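Local coordinates for protein AbyA5 (Verrucosispora maris, PDB 4YWF) that catalyses the elimination of acetate in spirotetronate biosynthesis, acting as a lyase although its alpha/beta-hydrolase fold is that of an esterase, at residues H327-V330 / A335-P338; A313-R316 / D321-T324; A166-A171 / W343-V348. The protein carries 4 engineered substitutions. All coordinates share one frame; numbering follows the deposited sequence.

Contact 1 of 3, residues H327-V330 / A335-P338; sequences HDDV and AHFP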
loop_
_atom_site.group_PDB
_atom_site.type_symbol
_atom_site.label_atom_id
_atom_site.label_comp_id
_atom_site.label_asym_id
_atom_site.label_seq_id
_atom_site.Cartn_x
_atom_site.Cartn_y
_atom_site.Cartn_z
ATOM N N HIS A 327 5.499 17.407 3.836
ATOM C CA HIS A 327 6.958 17.541 3.603
ATOM C C HIS A 327 7.140 18.300 2.295
ATOM O O HIS A 327 6.434 18.035 1.316
ATOM C CB HIS A 327 7.673 16.200 3.499
ATOM C CG HIS A 327 7.464 15.285 4.658
ATOM N ND1 HIS A 327 7.884 15.581 5.938
ATOM C CD2 HIS A 327 6.906 14.049 4.721
ATOM C CE1 HIS A 327 7.578 14.579 6.746
ATOM N NE2 HIS A 327 6.976 13.643 6.036
ATOM N N ASP A 328 8.073 19.247 2.268
ATOM C CA ASP A 328 8.423 19.927 1.019
ATOM C C ASP A 328 9.317 18.961 0.215
ATOM O O ASP A 328 10.566 19.030 0.223
ATOM C CB ASP A 328 9.055 21.309 1.294
ATOM C CG ASP A 328 9.631 21.945 0.044
ATOM O OD1 ASP A 328 8.961 21.910 -1.017
ATOM O OD2 ASP A 328 10.780 22.459 0.139
ATOM N N ASP A 329 8.625 18.030 -0.456
ATOM C CA ASP A 329 9.230 16.941 -1.149
ATOM C C ASP A 329 8.289 16.442 -2.257
ATOM O O ASP A 329 7.081 16.854 -2.365
ATOM C CB ASP A 329 9.569 15.829 -0.166
ATOM C CG ASP A 329 10.560 14.814 -0.723
ATOM O OD1 ASP A 329 10.938 14.984 -1.899
ATOM O OD2 ASP A 329 10.974 13.873 0.005
ATOM N N VAL A 330 8.871 15.607 -3.114
ATOM C CA VAL A 330 8.151 14.995 -4.209
ATOM C C VAL A 330 7.363 13.772 -3.752
ATOM O O VAL A 330 7.365 13.387 -2.576
ATOM C CB VAL A 330 9.053 14.629 -5.402
ATOM C CG1 VAL A 330 9.824 15.857 -5.878
ATOM C CG2 VAL A 330 10.004 13.492 -5.039
ATOM N N ALA A 335 12.772 11.731 0.616
ATOM C CA ALA A 335 13.780 12.302 1.480
ATOM C C ALA A 335 13.358 12.390 2.965
ATOM O O ALA A 335 14.165 12.814 3.771
ATOM C CB ALA A 335 14.186 13.677 0.954
ATOM N N HIS A 336 12.135 12.002 3.359
ATOM C CA HIS A 336 11.755 12.090 4.784
ATOM C C HIS A 336 11.188 10.819 5.324
ATOM O O HIS A 336 10.244 10.875 6.093
ATOM C CB HIS A 336 10.720 13.158 4.985
ATOM C CG HIS A 336 11.121 14.511 4.497
ATOM N ND1 HIS A 336 11.236 14.829 3.155
ATOM C CD2 HIS A 336 11.366 15.650 5.177
ATOM C CE1 HIS A 336 11.554 16.104 3.038
ATOM N NE2 HIS A 336 11.619 16.627 4.252
ATOM N N PHE A 337 11.734 9.668 4.915
ATOM C CA PHE A 337 11.156 8.381 5.307
ATOM C C PHE A 337 11.192 8.189 6.838
ATOM O O PHE A 337 10.191 7.768 7.417
ATOM C CB PHE A 337 11.782 7.190 4.563
ATOM N N PRO A 338 12.334 8.520 7.492
ATOM C CA PRO A 338 12.474 8.420 8.946
ATOM C C PRO A 338 11.344 9.138 9.691
ATOM O O PRO A 338 10.642 8.543 10.534
ATOM C CB PRO A 338 13.850 9.068 9.193
ATOM C CG PRO A 338 14.626 8.705 7.980
ATOM C CD PRO A 338 13.632 8.849 6.860
#
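With CG anti to their own carbonyl carbons (chi1 close to -55° in both), His327 and His336 bring their imidazoles together, one over the other, between the end of the outermost strand, 322-327, and the start of helix 337-351. In alpha/beta hydrolases the loop between these two elements is where the catalytic histidine usually sits. The rings form an offset stack, planes 18° apart and centroids separated by 4.4 Å. The offset is such that His336 CB stands over the centre of the His327 ring, 3.7 Å from its centroid, while His327 CB does the same to the His336 ring. Flat, polar-edged imidazole suits both places, since the faces stack while the edges remain able to hydrogen-bond: His327 NE2 pairs with the hydroxyl of Thr340 in the first turn of the helix, whose N-cap position His336 holds. An alanine at the position of His336 would keep the CB over the His327 ring but is likely to lose the stacked imidazole, leaving His327 CB without its ring face and Asp329 OD2 with Ala335 N alone across the contact. Asp329 follows the inverse gamma turn centred on Asp328, and its carboxylate reaches across to 335-336. Its OD2 receives Ala335 N nearly along the C-O bond at 2.9 Å, with an angle of 150° at the hydrogen, and a second, weak bond of 3.3 Å reaches the same OD2 from His336 ND1, lying in the plane of that imidazole.

Contact 2 of 3, residues A313-R316 / D321-T324; sequences AMLR and DFRT. Engineered in segment 313-316: Met314 (natural residue Leu).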
loop_
_atom_site.group_PDB
_atom_site.type_symbol
_atom_site.label_atom_id
_atom_site.label_comp_id
_atom_site.label_asym_id
_atom_site.label_seq_id
_atom_site.Cartn_x
_atom_site.Cartn_y
_atom_site.Cartn_z
ATOM N N ALA A 313 -6.083 19.528 0.612
ATOM C CA ALA A 313 -6.837 20.761 0.906
ATOM C C ALA A 313 -8.288 20.432 1.185
ATOM O O ALA A 313 -8.874 20.954 2.107
ATOM C CB ALA A 313 -6.764 21.769 -0.286
HETATM N N MSE A 314 -8.835 19.533 0.369
HETATM C CA MSE A 314 -10.197 19.083 0.503
HETATM C C MSE A 314 -10.377 18.303 1.783
HETATM O O MSE A 314 -11.412 18.456 2.485
HETATM C CB MSE A 314 -10.653 18.364 -0.742
HETATM C CG MSE A 314 -12.141 18.141 -0.579
HETATM SE SE MSE A 314 -12.875 17.006 -2.010
HETATM C CE MSE A 314 -14.700 16.674 -1.336
ATOM N N LEU A 315 -9.410 17.473 2.142
ATOM C CA LEU A 315 -9.537 16.734 3.389
ATOM C C LEU A 315 -9.468 17.652 4.593
ATOM O O LEU A 315 -10.234 17.454 5.551
ATOM C CB LEU A 315 -8.478 15.658 3.540
ATOM C CG LEU A 315 -8.643 14.520 2.538
ATOM C CD1 LEU A 315 -7.515 13.531 2.712
ATOM C CD2 LEU A 315 -9.997 13.871 2.715
ATOM N N ARG A 316 -8.579 18.648 4.516
ATOM C CA ARG A 316 -8.465 19.659 5.546
ATOM C C ARG A 316 -9.705 20.468 5.661
ATOM O O ARG A 316 -9.968 21.033 6.744
ATOM C CB ARG A 316 -7.381 20.654 5.244
ATOM C CG ARG A 316 -5.977 20.129 5.442
ATOM C CD ARG A 316 -5.005 21.267 5.212
ATOM N NE ARG A 316 -3.920 20.678 4.531
ATOM C CZ ARG A 316 -3.492 20.923 3.316
ATOM N NH1 ARG A 316 -3.908 21.904 2.557
ATOM N NH2 ARG A 316 -2.546 20.140 2.918
ATOM N N ASP A 321 -11.964 15.016 12.141
ATOM C CA ASP A 321 -10.812 14.729 12.965
ATOM C C ASP A 321 -9.665 14.412 12.014
ATOM O O ASP A 321 -9.547 13.268 11.557
ATOM C CB ASP A 321 -11.173 13.535 13.821
ATOM C CG ASP A 321 -10.107 13.193 14.837
ATOM O OD1 ASP A 321 -9.061 13.885 14.926
ATOM O OD2 ASP A 321 -10.355 12.220 15.585
ATOM N N PHE A 322 -8.859 15.428 11.703
ATOM C CA PHE A 322 -7.857 15.356 10.644
ATOM C C PHE A 322 -6.497 15.799 11.162
ATOM O O PHE A 322 -6.356 16.886 11.765
ATOM C CB PHE A 322 -8.323 16.166 9.400
ATOM C CG PHE A 322 -7.505 15.927 8.202
ATOM C CD1 PHE A 322 -7.486 14.681 7.598
ATOM C CD2 PHE A 322 -6.695 16.934 7.680
ATOM C CE1 PHE A 322 -6.687 14.442 6.487
ATOM C CE2 PHE A 322 -5.911 16.707 6.571
ATOM C CZ PHE A 322 -5.909 15.455 5.955
ATOM N N ARG A 323 -5.487 14.946 10.969
ATOM C CA ARG A 323 -4.131 15.263 11.368
ATOM C C ARG A 323 -3.282 15.126 10.152
ATOM O O ARG A 323 -3.387 14.149 9.412
ATOM C CB ARG A 323 -3.630 14.285 12.423
ATOM C CG ARG A 323 -4.578 14.086 13.588
ATOM C CD ARG A 323 -5.560 12.921 13.438
ATOM N NE ARG A 323 -5.087 11.994 14.404
ATOM C CZ ARG A 323 -5.646 11.711 15.556
ATOM N NH1 ARG A 323 -6.829 12.154 15.937
ATOM N NH2 ARG A 323 -5.001 10.893 16.287
ATOM N N THR A 324 -2.374 16.067 9.984
ATOM C CA THR A 324 -1.617 16.146 8.819
ATOM C C THR A 324 -0.331 16.895 9.021
ATOM O O THR A 324 -0.229 17.823 9.844
ATOM C CB THR A 324 -2.487 16.756 7.694
ATOM O OG1 THR A 324 -1.826 16.592 6.441
ATOM C CG2 THR A 324 -2.876 18.243 7.952
#
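Helix residue Arg316 and strand residue Phe322 bring their CA atoms within 6.7 Å, the nearest backbone approach of 313-316 to 321-324, as the chain leaves the helix and turns back into the edge strand. Phe322 carries most of the contact. Its CG lies anti to the backbone N (chi1 -168°), which lays the ring against the helix, one face turned to it. Over that face comes Leu315 CB, 3.5 Å from Phe322 CZ, in a CH-pi contact 4.0 Å from the ring centroid. The carbonyl carbon of Leu315 lies over the centre of the same face, so backbone and side chain share in covering it; a broad, flat ring suits a place where it covers two successive helix residues, Leu315 and Arg316. Arg316 meets the ring obliquely, its CG 3.6 Å from Phe322 CE2. Arginine fits this exposed position because its aliphatic CG can lie by the ring while the charged end stays at the surface. The units joined here are the last two members of a beta-alpha-beta crossover, strand 296-301, helix 310-318 and strand 322-327, and Phe322 also rests on Val296 and Tyr298 of the first strand. Leucine fits its place as a buried apolar residue, its side chain touching Phe322, Tyr298 and Leu289. Farther out, the chain of Arg316 bends at chi3, and its guanidinium passes Thr324 CG2 near its own plane, with NE 4.3 Å from that methyl; the hydroxyl of Thr324 turns instead to the carbonyl oxygen of Tyr298. Arg323, between the two residues that face the helix, points its charge elsewhere: NH1 makes a salt bridge of 3.0 Å with Asp321 OD1, which lies 2° out of the guanidinium plane, while NH2 pairs with Glu350.

Contact 3 of 3, residues A166-A171 / W343-V348; sequences ARYGFA and WTLAQV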
loop_
_atom_site.group_PDB
_atom_site.type_symbol
_atom_site.label_atom_id
_atom_site.label_comp_id
_atom_site.label_asym_id
_atom_site.label_seq_id
_atom_site.Cartn_x
_atom_site.Cartn_y
_atom_site.Cartn_z
ATOM N N ALA A 166 3.436 -6.322 15.701
ATOM C CA ALA A 166 2.888 -7.169 16.761
ATOM C C ALA A 166 3.437 -6.797 18.174
ATOM O O ALA A 166 2.688 -6.839 19.151
ATOM C CB ALA A 166 3.142 -8.625 16.469
ATOM N N ARG A 167 4.713 -6.397 18.235
ATOM C CA ARG A 167 5.384 -6.037 19.493
ATOM C C ARG A 167 4.709 -4.796 20.101
ATOM O O ARG A 167 4.725 -4.628 21.334
ATOM C CB ARG A 167 6.892 -5.782 19.271
ATOM C CG ARG A 167 7.833 -6.795 19.917
ATOM C CD ARG A 167 8.799 -7.499 18.946
ATOM N NE ARG A 167 9.843 -6.647 18.350
ATOM C CZ ARG A 167 10.890 -6.131 19.004
ATOM N NH1 ARG A 167 11.759 -5.360 18.362
ATOM N NH2 ARG A 167 11.067 -6.362 20.305
ATOM N N TYR A 168 4.086 -3.955 19.258
ATOM C CA TYR A 168 3.253 -2.870 19.773
ATOM C C TYR A 168 1.838 -3.311 20.190
ATOM O O TYR A 168 1.006 -2.464 20.514
ATOM C CB TYR A 168 3.206 -1.739 18.798
ATOM C CG TYR A 168 4.458 -0.872 18.731
ATOM C CD1 TYR A 168 4.835 -0.086 19.819
ATOM C CD2 TYR A 168 5.209 -0.774 17.576
ATOM C CE1 TYR A 168 5.968 0.731 19.764
ATOM C CE2 TYR A 168 6.323 0.049 17.499
ATOM C CZ TYR A 168 6.700 0.788 18.604
ATOM O OH TYR A 168 7.806 1.608 18.557
ATOM N N GLY A 169 1.560 -4.618 20.210
ATOM C CA GLY A 169 0.233 -5.107 20.656
ATOM C C GLY A 169 -0.863 -5.364 19.598
ATOM O O GLY A 169 -2.001 -5.710 19.905
ATOM N N PHE A 170 -0.509 -5.264 18.344
ATOM C CA PHE A 170 -1.506 -5.433 17.277
ATOM C C PHE A 170 -1.509 -6.859 16.747
ATOM O O PHE A 170 -0.458 -7.525 16.697
ATOM C CB PHE A 170 -1.147 -4.573 16.095
ATOM C CG PHE A 170 -1.242 -3.098 16.359
ATOM C CD1 PHE A 170 -2.464 -2.496 16.455
ATOM C CD2 PHE A 170 -0.109 -2.343 16.499
ATOM C CE1 PHE A 170 -2.580 -1.125 16.688
ATOM C CE2 PHE A 170 -0.190 -0.963 16.705
ATOM C CZ PHE A 170 -1.435 -0.357 16.818
ATOM N N ALA A 171 -2.672 -7.252 16.252
ATOM C CA ALA A 171 -2.772 -8.208 15.185
ATOM C C ALA A 171 -2.588 -7.469 13.841
ATOM O O ALA A 171 -3.457 -6.749 13.388
ATOM C CB ALA A 171 -4.106 -8.899 15.267
ATOM N N TRP A 343 6.090 9.436 12.291
ATOM C CA TRP A 343 4.870 10.218 12.527
ATOM C C TRP A 343 3.662 9.316 12.414
ATOM O O TRP A 343 2.745 9.395 13.264
ATOM C CB TRP A 343 4.804 11.415 11.620
ATOM C CG TRP A 343 3.685 12.385 11.855
ATOM C CD1 TRP A 343 3.742 13.512 12.616
ATOM C CD2 TRP A 343 2.389 12.413 11.210
ATOM N NE1 TRP A 343 2.555 14.211 12.514
ATOM C CE2 TRP A 343 1.725 13.579 11.645
ATOM C CE3 TRP A 343 1.751 11.592 10.279
ATOM C CZ2 TRP A 343 0.420 13.913 11.221
ATOM C CZ3 TRP A 343 0.463 11.927 9.852
ATOM C CH2 TRP A 343 -0.189 13.060 10.329
ATOM N N THR A 344 3.664 8.445 11.402
ATOM C CA THR A 344 2.540 7.579 11.116
ATOM C C THR A 344 2.365 6.594 12.242
ATOM O O THR A 344 1.252 6.337 12.740
ATOM C CB THR A 344 2.632 6.853 9.748
ATOM O OG1 THR A 344 3.850 6.099 9.607
ATOM C CG2 THR A 344 2.569 7.843 8.641
ATOM N N LEU A 345 3.463 6.049 12.668
ATOM C CA LEU A 345 3.453 5.205 13.808
ATOM C C LEU A 345 2.831 5.865 15.053
ATOM O O LEU A 345 1.906 5.317 15.679
ATOM C CB LEU A 345 4.863 4.681 14.033
ATOM C CG LEU A 345 5.002 3.768 15.210
ATOM C CD1 LEU A 345 4.056 2.550 15.046
ATOM C CD2 LEU A 345 6.457 3.348 15.334
ATOM N N ALA A 346 3.277 7.076 15.351
ATOM C CA ALA A 346 2.816 7.811 16.494
ATOM C C ALA A 346 1.323 8.030 16.393
ATOM O O ALA A 346 0.599 7.893 17.357
ATOM C CB ALA A 346 3.523 9.146 16.557
ATOM N N GLN A 347 0.861 8.352 15.187
ATOM C CA GLN A 347 -0.548 8.525 14.964
ATOM C C GLN A 347 -1.372 7.233 15.238
ATOM O O GLN A 347 -2.389 7.300 15.910
ATOM C CB GLN A 347 -0.801 9.006 13.521
ATOM C CG GLN A 347 -0.465 10.479 13.337
ATOM C CD GLN A 347 -1.482 11.378 14.005
ATOM O OE1 GLN A 347 -2.691 11.128 13.973
ATOM N NE2 GLN A 347 -1.006 12.469 14.551
ATOM N N VAL A 348 -0.952 6.069 14.723
ATOM C CA VAL A 348 -1.753 4.852 14.953
ATOM C C VAL A 348 -1.693 4.407 16.393
ATOM O O VAL A 348 -2.677 3.965 16.932
ATOM C CB VAL A 348 -1.423 3.666 14.074
ATOM C CG1 VAL A 348 -0.014 3.169 14.260
ATOM C CG2 VAL A 348 -2.416 2.538 14.412
#
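Phe170 and Val348 form the inner half of this contact, Tyr168 and Leu345 the outer half, and no hydrogen bond passes between the two segments. On the inner side both residues are buried. Phe170 meets Val348 obliquely, its CZ 3.9 Å from Val348 CG2, and Leu145 of strand 143-148 packs against both side chains, so that ring, valine methyl and strand residue meet. Val348 offers CG2 because that methyl is anti to the backbone N, with CG1 taking the crowded position (chi1 62°). A large ring is useful here, for it bridges backbones that stay well apart: even the nearest CA atoms, those of Tyr168 and Leu345, are 10.0 Å from each other. The outer side is no more distant, but it is partly exposed. Leu345, one helical turn before Val348, reaches out to Tyr168, crossing it at about a right angle, and its CD2 lies 3.9 Å from Tyr168 CE2. The same methyl is equally close to Tyr168 OH, so the leucine methyl lies against the hydroxyl end of the ring. Val362 of helix 356-365 touches both residues, and His358 meets the Tyr168 ring edge-to-face. Between the two aromatics Gly169 takes a positive phi of 94°, where a CB would run into the carbonyl oxygen of Tyr168. The loop between helix 162-167 and strand 171-174 thus packs on helix 337-351, on one side of the central sheet, as in the alpha/beta-hydrolase fold.

How the contacts relate
The three contacts lie well apart, their centres 19 to 21 Å from one another, around the alpha/beta-hydrolase sheet, two of them at its edge strand 322-327. Contacts 2 and 1 follow in series along the chain: 313-316 packs on the start of strand 322-327, and at the strand's other end contact 1 turns the chain into helix 337-351. Contact 3 spans both, pairing a segment 172 residues earlier with that same helix. Contacts 2 and 3 touch, Arg323 NE lying 2.6 Å from Gln347 OE1 and Trp343 packing on the backbone of Arg323 and Thr324. The edge strand is therefore flanked by helix 310-318 on one face and helix 337-351 on the other.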